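Local structure of RagB/SusD family nutrient uptake outer membrane protein (Bacteroides thetaiotaomicron, 7KV2) at residues Y306-G311 / W344-V349; D313-G318 / F374-A379. The protein probably binds beta-glucan at the outer membrane surface, as a glycan-binding member of the SusD family from a gut bacterium. All coordinates share one frame; numbering follows the deposited sequence.

How the contacts relate
Contacts 1 and 2 are neighbours, their centres about 8 Å apart, and both pack the loop between helices 299-303 and 326-331 against elements around the sheet of strands 343-345 and 373-375: the end of the first strand with helix 346-355 in contact 1, the turn after the second in contact 2. Each is buried, although contact 1 lies farther out, about 25 Å from the centre of the chain against about 18 Å. Contact 1 packs indole rings and small apolar groups, whereas contact 2 depends on a histidine-carboxylate hydrogen bond. Trp344 joins them: its ring meets Trp308 and stacks on His315, while its backbone pairs with Phe374.

Contact 1: Y306-G311 / W344-V349; sequences YIWPNG and WNAQAV
Trp308 and Trp344 meet edge-to-face in a buried, largely apolar contact between the loop that follows helix 299-303 and the junction where strand 343-345 passes into helix 346-355. The two indoles approach from opposite directions, and the outer rim of the Trp344 six-membered ring points at a face of the Trp308 six-membered ring, the planes standing 70° apart. Two neighbouring atoms do the touching: Trp344 CZ2 and Trp344 CH2 each lie 3.6 Å from Trp308 CZ2. Pro309 CD rests on the opposite face of Trp308, so this ring is sandwiched between its sequence neighbour and the second tryptophan.

With CG anti to the backbone N (chi1 -180°), Trp308 projects from the loop and sets the far end of its indole against the first turn of the helix. There the ring edge, not the face, is engaged. Ala346 O lies near the ring plane, 3.5 Å from Trp308 CH2, so a carbonyl dipole probably faces the slightly positive C-H rim. Beside it, Ala346 CB comes to 3.7 Å from Trp308 CZ3, and Val349 CG1 completes the edge at 3.9 Å from Trp308 CH2. The indole nitrogens are turned to other partners: Trp308 NE1 bonds to Thr312 O and Trp344 NE1 to Asp313 OD2, which probably helps to set how each ring is turned.

Where the helix begins, Asn345 is the N-cap, its OD1 accepting from Ala348 N at 3.1 Å, with the donor above the carbonyl plane. The whole is a worked case of a T-shaped tryptophan pair packed beside an N-capped helix start, joining loop, strand end and helix within the SusD-family fold.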
ATOM      1  N   TYR A 306      15.176  15.144  -7.654  1.00 18.23           N
ATOM      2  CA  TYR A 306      15.173  15.713  -9.012  1.00 16.53           C
ATOM      3  C   TYR A 306      16.610  16.071  -9.419  1.00 16.79           C
ATOM      4  O   TYR A 306      17.324  16.810  -8.666  1.00 16.44           O
ATOM      5  CB  TYR A 306      14.238  16.922  -9.021  1.00 19.03           C
ATOM      6  CG  TYR A 306      13.842  17.410 -10.399  1.00 18.43           C
ATOM      7  CD1 TYR A 306      13.235  16.576 -11.308  1.00 18.64           C
ATOM      8  CD2 TYR A 306      14.034  18.748 -10.755  1.00 18.21           C
ATOM      9  CE1 TYR A 306      12.818  17.034 -12.552  1.00 18.88           C
ATOM     10  CE2 TYR A 306      13.613  19.220 -11.982  1.00 18.07           C
ATOM     11  CZ  TYR A 306      12.990  18.372 -12.867  1.00 19.37           C
ATOM     12  OH  TYR A 306      12.572  18.820 -14.077  1.00 19.75           O
ATOM     13  N   ILE A 307      17.020  15.537 -10.569  1.00 15.06           N
ATOM     14  CA  ILE A 307      18.350  15.745 -11.206  1.00 15.78           C
ATOM     15  C   ILE A 307      19.452  15.429 -10.183  1.00 18.35           C
ATOM     16  O   ILE A 307      20.500  16.131 -10.119  1.00 18.23           O
ATOM     17  CB  ILE A 307      18.481  17.126 -11.845  1.00 17.51           C
ATOM     18  CG1 ILE A 307      17.140  17.575 -12.452  1.00 19.70           C
ATOM     19  CG2 ILE A 307      19.600  17.105 -12.868  1.00 17.64           C
ATOM     20  CD1 ILE A 307      17.190  18.959 -13.078  1.00 20.82           C
ATOM     21  N   TRP A 308      19.220  14.371  -9.406  1.00 16.64           N
ATOM     22  CA  TRP A 308      20.308  13.706  -8.635  1.00 17.02           C
ATOM     23  C   TRP A 308      21.389  13.246  -9.609  1.00 17.37           C
ATOM     24  O   TRP A 308      21.086  12.739 -10.688  1.00 17.17           O
ATOM     25  CB  TRP A 308      19.739  12.528  -7.842  1.00 17.16           C
ATOM     26  CG  TRP A 308      20.769  11.811  -7.034  1.00 18.47           C
ATOM     27  CD1 TRP A 308      21.400  10.654  -7.370  1.00 18.07           C
ATOM     28  CD2 TRP A 308      21.300  12.216  -5.765  1.00 17.68           C
ATOM     29  NE1 TRP A 308      22.247  10.282  -6.358  1.00 18.55           N
ATOM     30  CE2 TRP A 308      22.235  11.226  -5.377  1.00 17.40           C
ATOM     31  CE3 TRP A 308      21.031  13.257  -4.877  1.00 16.69           C
ATOM     32  CZ2 TRP A 308      22.939  11.308  -4.179  1.00 17.24           C
ATOM     33  CZ3 TRP A 308      21.717  13.325  -3.686  1.00 19.30           C
ATOM     34  CH2 TRP A 308      22.688  12.378  -3.362  1.00 18.30           C
ATOM     35  N   PRO A 309      22.684  13.400  -9.261  1.00 18.98           N
ATOM     36  CA  PRO A 309      23.741  12.757 -10.049  1.00 19.97           C
ATOM     37  C   PRO A 309      23.718  11.213  -9.908  1.00 21.38           C
ATOM     38  O   PRO A 309      24.290  10.681  -8.972  1.00 21.54           O
ATOM     39  CB  PRO A 309      24.989  13.431  -9.474  1.00 21.79           C
ATOM     40  CG  PRO A 309      24.627  13.760  -8.035  1.00 21.13           C
ATOM     41  CD  PRO A 309      23.177  14.197  -8.125  1.00 19.69           C
ATOM     42  N   ASN A 310      23.071  10.562 -10.866  1.00 21.36           N
ATOM     43  CA  ASN A 310      22.909   9.092 -10.996  1.00 22.25           C
ATOM     44  C   ASN A 310      24.217   8.371 -10.606  1.00 24.14           C
ATOM     45  O   ASN A 310      25.306   8.680 -11.166  1.00 21.84           O
ATOM     46  CB  ASN A 310      22.446   8.719 -12.399  1.00 24.59           C
ATOM     47  CG  ASN A 310      20.957   8.828 -12.586  1.00 24.06           C
ATOM     48  OD1 ASN A 310      20.247   9.266 -11.677  1.00 20.91           O
ATOM     49  ND2 ASN A 310      20.494   8.436 -13.760  1.00 23.76           N
ATOM     50  N   GLY A 311      24.099   7.435  -9.678  1.00 23.65           N
ATOM     51  CA  GLY A 311      25.200   6.566  -9.216  1.00 23.64           C
ATOM     52  C   GLY A 311      25.863   7.076  -7.964  1.00 23.55           C
ATOM     53  O   GLY A 311      26.491   6.239  -7.261  1.00 22.87           O
ATOM     54  N   TRP A 344      16.420   8.712   3.796  1.00 17.31           N
ATOM     55  CA  TRP A 344      17.734   8.769   3.127  1.00 17.78           C
ATOM     56  C   TRP A 344      18.100  10.247   3.059  1.00 18.66           C
ATOM     57  O   TRP A 344      17.338  11.016   2.486  1.00 16.61           O
ATOM     58  CB  TRP A 344      17.715   8.092   1.756  1.00 19.14           C
ATOM     59  CG  TRP A 344      18.966   8.343   0.980  1.00 19.74           C
ATOM     60  CD1 TRP A 344      20.247   8.042   1.358  1.00 21.66           C
ATOM     61  CD2 TRP A 344      19.064   8.958  -0.308  1.00 19.30           C
ATOM     62  NE1 TRP A 344      21.133   8.413   0.379  1.00 22.82           N
ATOM     63  CE2 TRP A 344      20.427   8.958  -0.667  1.00 18.07           C
ATOM     64  CE3 TRP A 344      18.128   9.432  -1.231  1.00 19.44           C
ATOM     65  CZ2 TRP A 344      20.885   9.537  -1.846  1.00 18.39           C
ATOM     66  CZ3 TRP A 344      18.581   9.942  -2.429  1.00 19.86           C
ATOM     67  CH2 TRP A 344      19.940   9.998  -2.732  1.00 17.28           C
ATOM     68  N   ASN A 345      19.166  10.636   3.759  1.00 18.54           N
ATOM     69  CA  ASN A 345      19.632  12.039   3.832  1.00 20.01           C
ATOM     70  C   ASN A 345      20.463  12.337   2.585  1.00 22.20           C
ATOM     71  O   ASN A 345      21.746  12.348   2.641  1.00 20.73           O
ATOM     72  CB  ASN A 345      20.390  12.272   5.143  1.00 24.22           C
ATOM     73  CG  ASN A 345      20.543  13.739   5.470  1.00 24.09           C
ATOM     74  OD1 ASN A 345      20.375  14.596   4.608  1.00 23.30           O
ATOM     75  ND2 ASN A 345      20.820  14.021   6.740  1.00 26.47           N
ATOM     76  N   ALA A 346      19.780  12.594   1.479  1.00 21.14           N
ATOM     77  CA  ALA A 346      20.393  12.895   0.179  1.00 18.90           C
ATOM     78  C   ALA A 346      21.318  14.095   0.325  1.00 20.55           C
ATOM     79  O   ALA A 346      22.412  14.070  -0.295  1.00 20.66           O
ATOM     80  CB  ALA A 346      19.335  13.180  -0.849  1.00 18.31           C
ATOM     81  N   GLN A 347      20.875  15.150   1.018  1.00 19.47           N
ATOM     82  CA  GLN A 347      21.694  16.388   1.094  1.00 20.76           C
ATOM     83  C   GLN A 347      22.975  16.109   1.883  1.00 21.12           C
ATOM     84  O   GLN A 347      24.032  16.556   1.425  1.00 23.99           O
ATOM     85  CB  GLN A 347      20.960  17.578   1.706  1.00 22.20           C
ATOM     86  CG  GLN A 347      21.727  18.888   1.545  1.00 24.99           C
ATOM     87  CD  GLN A 347      22.052  19.187   0.095  1.00 26.67           C
ATOM     88  OE1 GLN A 347      21.173  19.181  -0.766  1.00 25.25           O
ATOM     89  NE2 GLN A 347      23.318  19.469  -0.163  1.00 26.66           N
ATOM     90  N   ALA A 348      22.901  15.368   2.992  1.00 23.34           N
ATOM     91  CA  ALA A 348      24.094  15.035   3.815  1.00 24.01           C
ATOM     92  C   ALA A 348      25.109  14.292   2.950  1.00 25.81           C
ATOM     93  O   ALA A 348      26.345  14.528   3.084  1.00 26.02           O
ATOM     94  CB  ALA A 348      23.698  14.237   5.033  1.00 27.25           C
ATOM     95  N   VAL A 349      24.635  13.428   2.052  1.00 23.35           N
ATOM     96  CA  VAL A 349      25.511  12.645   1.132  1.00 25.88           C
ATOM     97  C   VAL A 349      26.319  13.614   0.252  1.00 28.53           C
ATOM     98  O   VAL A 349      27.562  13.462   0.131  1.00 24.85           O
ATOM     99  CB  VAL A 349      24.668  11.668   0.294  1.00 25.42           C
ATOM    100  CG1 VAL A 349      25.432  11.133  -0.895  1.00 27.52           C
ATOM    101  CG2 VAL A 349      24.105  10.543   1.160  1.00 27.36           C
TER

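Contact 2: D313-G318 / F374-A379; sequences DNHDRG and FLEKYA
His315 and Ala379 mark the closest backbone approach, with 7.3 Å between His315 CA and Ala379 CA, where segment 313-318, which is neither regular helix nor strand, passes the short 3-10 turn that follows strand 373-375. That turn is held by Ala379 N bonding to Glu376 O, and Glu376 and Ala379, at its two ends, both meet the imidazole.

The main link is a hydrogen bond from His315 NE2 to Glu376 OE1, 2.7 Å long and almost straight at 173°. Glu376 OE1 receives it on its syn lone pair and lies practically in the ring plane, although the carboxylate itself is turned 42° from that plane. A bend in the glutamate chain at chi2 (62°) brings the carboxylate round to the ring edge. At the other ring nitrogen, His315 ND1 donates to Asp313 O at 2.8 Å, again close to the ring plane but above the plane of the carbonyl. The ring is thus gripped at both nitrogens, which fixes its rotation; with both acting as donors beside a carboxylate, it is probably protonated. Ala379 CB adds a looser apolar touch at the ring edge, 4.0 Å from His315 CD2. A leucine in place of His315 would probably leave the Glu376 carboxylate without its mate and Asp313 O without this donor, setting the glutamate free to turn.

Over the imidazole, Trp344 of strand 343-345 stacks on His315. The backbone of segment 313-318 is also bonded to residues beyond the turn, Asn314 with Thr382 and Asp316 with Ala380. The side chains of Leu375 and Tyr378 touch helix 299-303, while Phe374 pairs with Trp344 in the sheet and packs on Ala346 of helix 346-355.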
ATOM      1  N   ASP A 313      26.333   7.600  -4.319  1.00 21.03           N
ATOM      2  CA  ASP A 313      25.769   6.805  -3.193  1.00 21.60           C
ATOM      3  C   ASP A 313      24.823   5.722  -3.744  1.00 20.39           C
ATOM      4  O   ASP A 313      23.955   5.236  -2.973  1.00 18.55           O
ATOM      5  CB  ASP A 313      25.071   7.729  -2.172  1.00 22.58           C
ATOM      6  CG  ASP A 313      24.854   7.079  -0.811  1.00 26.70           C
ATOM      7  OD1 ASP A 313      25.724   6.302  -0.403  1.00 24.82           O
ATOM      8  OD2 ASP A 313      23.783   7.299  -0.179  1.00 23.33           O
ATOM      9  N   ASN A 314      25.027   5.249  -4.990  1.00 20.88           N
ATOM     10  CA  ASN A 314      24.241   4.153  -5.596  1.00 21.22           C
ATOM     11  C   ASN A 314      22.753   4.500  -5.553  1.00 20.83           C
ATOM     12  O   ASN A 314      21.948   3.600  -5.497  1.00 17.30           O
ATOM     13  CB  ASN A 314      24.484   2.810  -4.910  1.00 27.89           C
ATOM     14  CG  ASN A 314      25.854   2.251  -5.255  1.00 31.73           C
ATOM     15  OD1 ASN A 314      26.488   1.646  -4.403  1.00 43.13           O
ATOM     16  ND2 ASN A 314      26.282   2.391  -6.497  1.00 34.67           N
ATOM     17  N   HIS A 315      22.443   5.782  -5.649  1.00 18.13           N
ATOM     18  CA  HIS A 315      21.048   6.261  -5.833  1.00 18.77           C
ATOM     19  C   HIS A 315      20.949   6.907  -7.195  1.00 18.71           C
ATOM     20  O   HIS A 315      21.951   7.557  -7.630  1.00 17.27           O
ATOM     21  CB  HIS A 315      20.690   7.265  -4.724  1.00 16.23           C
ATOM     22  CG  HIS A 315      20.353   6.635  -3.412  1.00 17.51           C
ATOM     23  ND1 HIS A 315      21.294   6.037  -2.591  1.00 17.71           N
ATOM     24  CD2 HIS A 315      19.159   6.486  -2.797  1.00 16.96           C
ATOM     25  CE1 HIS A 315      20.692   5.567  -1.508  1.00 19.60           C
ATOM     26  NE2 HIS A 315      19.359   5.849  -1.591  1.00 17.47           N
ATOM     27  N   ASP A 316      19.738   6.877  -7.747  1.00 17.83           N
ATOM     28  CA  ASP A 316      19.379   7.513  -9.037  1.00 16.78           C
ATOM     29  C   ASP A 316      18.318   8.599  -8.795  1.00 19.21           C
ATOM     30  O   ASP A 316      17.745   8.707  -7.659  1.00 17.76           O
ATOM     31  CB  ASP A 316      18.925   6.471 -10.042  1.00 17.28           C
ATOM     32  CG  ASP A 316      20.023   5.672 -10.749  1.00 18.54           C
ATOM     33  OD1 ASP A 316      21.234   5.878 -10.455  1.00 19.44           O
ATOM     34  OD2 ASP A 316      19.648   4.815 -11.570  1.00 22.02           O
ATOM     35  N   ARG A 317      18.098   9.390  -9.840  1.00 17.96           N
ATOM     36  CA  ARG A 317      17.224  10.575  -9.824  1.00 17.39           C
ATOM     37  C   ARG A 317      15.753  10.185  -9.956  1.00 16.84           C
ATOM     38  O   ARG A 317      15.401   9.128 -10.449  1.00 16.32           O
ATOM     39  CB  ARG A 317      17.625  11.518 -10.968  1.00 18.43           C
ATOM     40  CG  ARG A 317      17.364  10.954 -12.359  1.00 20.41           C
ATOM     41  CD  ARG A 317      18.222  11.674 -13.373  1.00 24.24           C
ATOM     42  NE  ARG A 317      17.784  11.280 -14.686  1.00 28.40           N
ATOM     43  CZ  ARG A 317      18.588  11.082 -15.718  1.00 32.25           C
ATOM     44  NH1 ARG A 317      19.892  11.226 -15.583  1.00 29.45           N
ATOM     45  NH2 ARG A 317      18.057  10.755 -16.893  1.00 34.48           N
ATOM     46  N   GLY A 318      14.899  11.143  -9.639  1.00 15.93           N
ATOM     47  CA  GLY A 318      13.456  11.026  -9.815  1.00 16.25           C
ATOM     48  C   GLY A 318      12.850  12.387 -10.016  1.00 15.93           C
ATOM     49  O   GLY A 318      13.584  13.269 -10.504  1.00 16.08           O
ATOM     50  N   PHE A 374      14.627  11.762   1.560  1.00 16.02           N
ATOM     51  CA  PHE A 374      13.737  11.005   0.649  1.00 15.71           C
ATOM     52  C   PHE A 374      13.441   9.633   1.234  1.00 14.07           C
ATOM     53  O   PHE A 374      14.178   9.166   2.129  1.00 14.11           O
ATOM     54  CB  PHE A 374      14.329  10.969  -0.771  1.00 16.06           C
ATOM     55  CG  PHE A 374      14.515  12.343  -1.373  1.00 15.42           C
ATOM     56  CD1 PHE A 374      15.625  13.108  -1.063  1.00 14.39           C
ATOM     57  CD2 PHE A 374      13.510  12.919  -2.135  1.00 15.46           C
ATOM     58  CE1 PHE A 374      15.749  14.397  -1.547  1.00 15.01           C
ATOM     59  CE2 PHE A 374      13.656  14.202  -2.637  1.00 17.31           C
ATOM     60  CZ  PHE A 374      14.790  14.934  -2.358  1.00 15.59           C
ATOM     61  N   LEU A 375      12.366   9.014   0.752  1.00 14.08           N
ATOM     62  CA  LEU A 375      11.877   7.724   1.298  1.00 14.35           C
ATOM     63  C   LEU A 375      12.788   6.625   0.746  1.00 13.45           C
ATOM     64  O   LEU A 375      12.626   6.171  -0.406  1.00 15.01           O
ATOM     65  CB  LEU A 375      10.421   7.508   0.905  1.00 13.56           C
ATOM     66  CG  LEU A 375       9.798   6.207   1.406  1.00 14.54           C
ATOM     67  CD1 LEU A 375       9.705   6.197   2.922  1.00 15.71           C
ATOM     68  CD2 LEU A 375       8.417   6.029   0.809  1.00 14.58           C
ATOM     69  N   GLU A 376      13.707   6.177   1.591  1.00 15.06           N
ATOM     70  CA  GLU A 376      14.713   5.156   1.231  1.00 14.66           C
ATOM     71  C   GLU A 376      14.065   3.849   0.813  1.00 16.04           C
ATOM     72  O   GLU A 376      14.603   3.204  -0.096  1.00 15.47           O
ATOM     73  CB  GLU A 376      15.664   4.991   2.418  1.00 16.20           C
ATOM     74  CG  GLU A 376      16.736   3.930   2.206  1.00 16.78           C
ATOM     75  CD  GLU A 376      17.714   4.158   1.064  1.00 20.39           C
ATOM     76  OE1 GLU A 376      17.625   5.192   0.390  1.00 19.90           O
ATOM     77  OE2 GLU A 376      18.496   3.236   0.787  1.00 25.84           O
ATOM     78  N   LYS A 377      12.940   3.451   1.424  1.00 15.21           N
ATOM     79  CA  LYS A 377      12.316   2.144   1.162  1.00 15.57           C
ATOM     80  C   LYS A 377      12.094   1.927  -0.335  1.00 15.72           C
ATOM     81  O   LYS A 377      12.223   0.780  -0.798  1.00 15.78           O
ATOM     82  CB  LYS A 377      10.981   2.012   1.872  1.00 15.51           C
ATOM     83  CG  LYS A 377      11.090   2.022   3.382  1.00 16.00           C
ATOM     84  CD  LYS A 377       9.754   1.954   4.068  1.00 14.26           C
ATOM     85  CE  LYS A 377       9.875   2.033   5.582  1.00 14.94           C
ATOM     86  NZ  LYS A 377       8.570   1.956   6.300  1.00 14.52           N
ATOM     87  N   TYR A 378      11.673   2.964  -1.060  1.00 13.88           N
ATOM     88  CA  TYR A 378      11.266   2.871  -2.481  1.00 13.68           C
ATOM     89  C   TYR A 378      12.088   3.833  -3.340  1.00 13.15           C
ATOM     90  O   TYR A 378      11.671   4.184  -4.455  1.00 14.79           O
ATOM     91  CB  TYR A 378       9.749   3.051  -2.614  1.00 13.83           C
ATOM     92  CG  TYR A 378       8.984   1.896  -2.003  1.00 14.42           C
ATOM     93  CD1 TYR A 378       9.184   0.596  -2.460  1.00 13.81           C
ATOM     94  CD2 TYR A 378       8.119   2.088  -0.935  1.00 14.28           C
ATOM     95  CE1 TYR A 378       8.515  -0.467  -1.883  1.00 14.54           C
ATOM     96  CE2 TYR A 378       7.418   1.039  -0.381  1.00 14.08           C
ATOM     97  CZ  TYR A 378       7.612  -0.242  -0.856  1.00 14.59           C
ATOM     98  OH  TYR A 378       6.922  -1.291  -0.316  1.00 15.23           O
ATOM     99  N   ALA A 379      13.242   4.265  -2.839  1.00 14.42           N
ATOM    100  CA  ALA A 379      14.162   5.131  -3.583  1.00 13.73           C
ATOM    101  C   ALA A 379      14.698   4.377  -4.812  1.00 13.94           C
ATOM    102  O   ALA A 379      14.765   3.132  -4.818  1.00 15.17           O
ATOM    103  CB  ALA A 379      15.289   5.552  -2.698  1.00 16.50           C
TER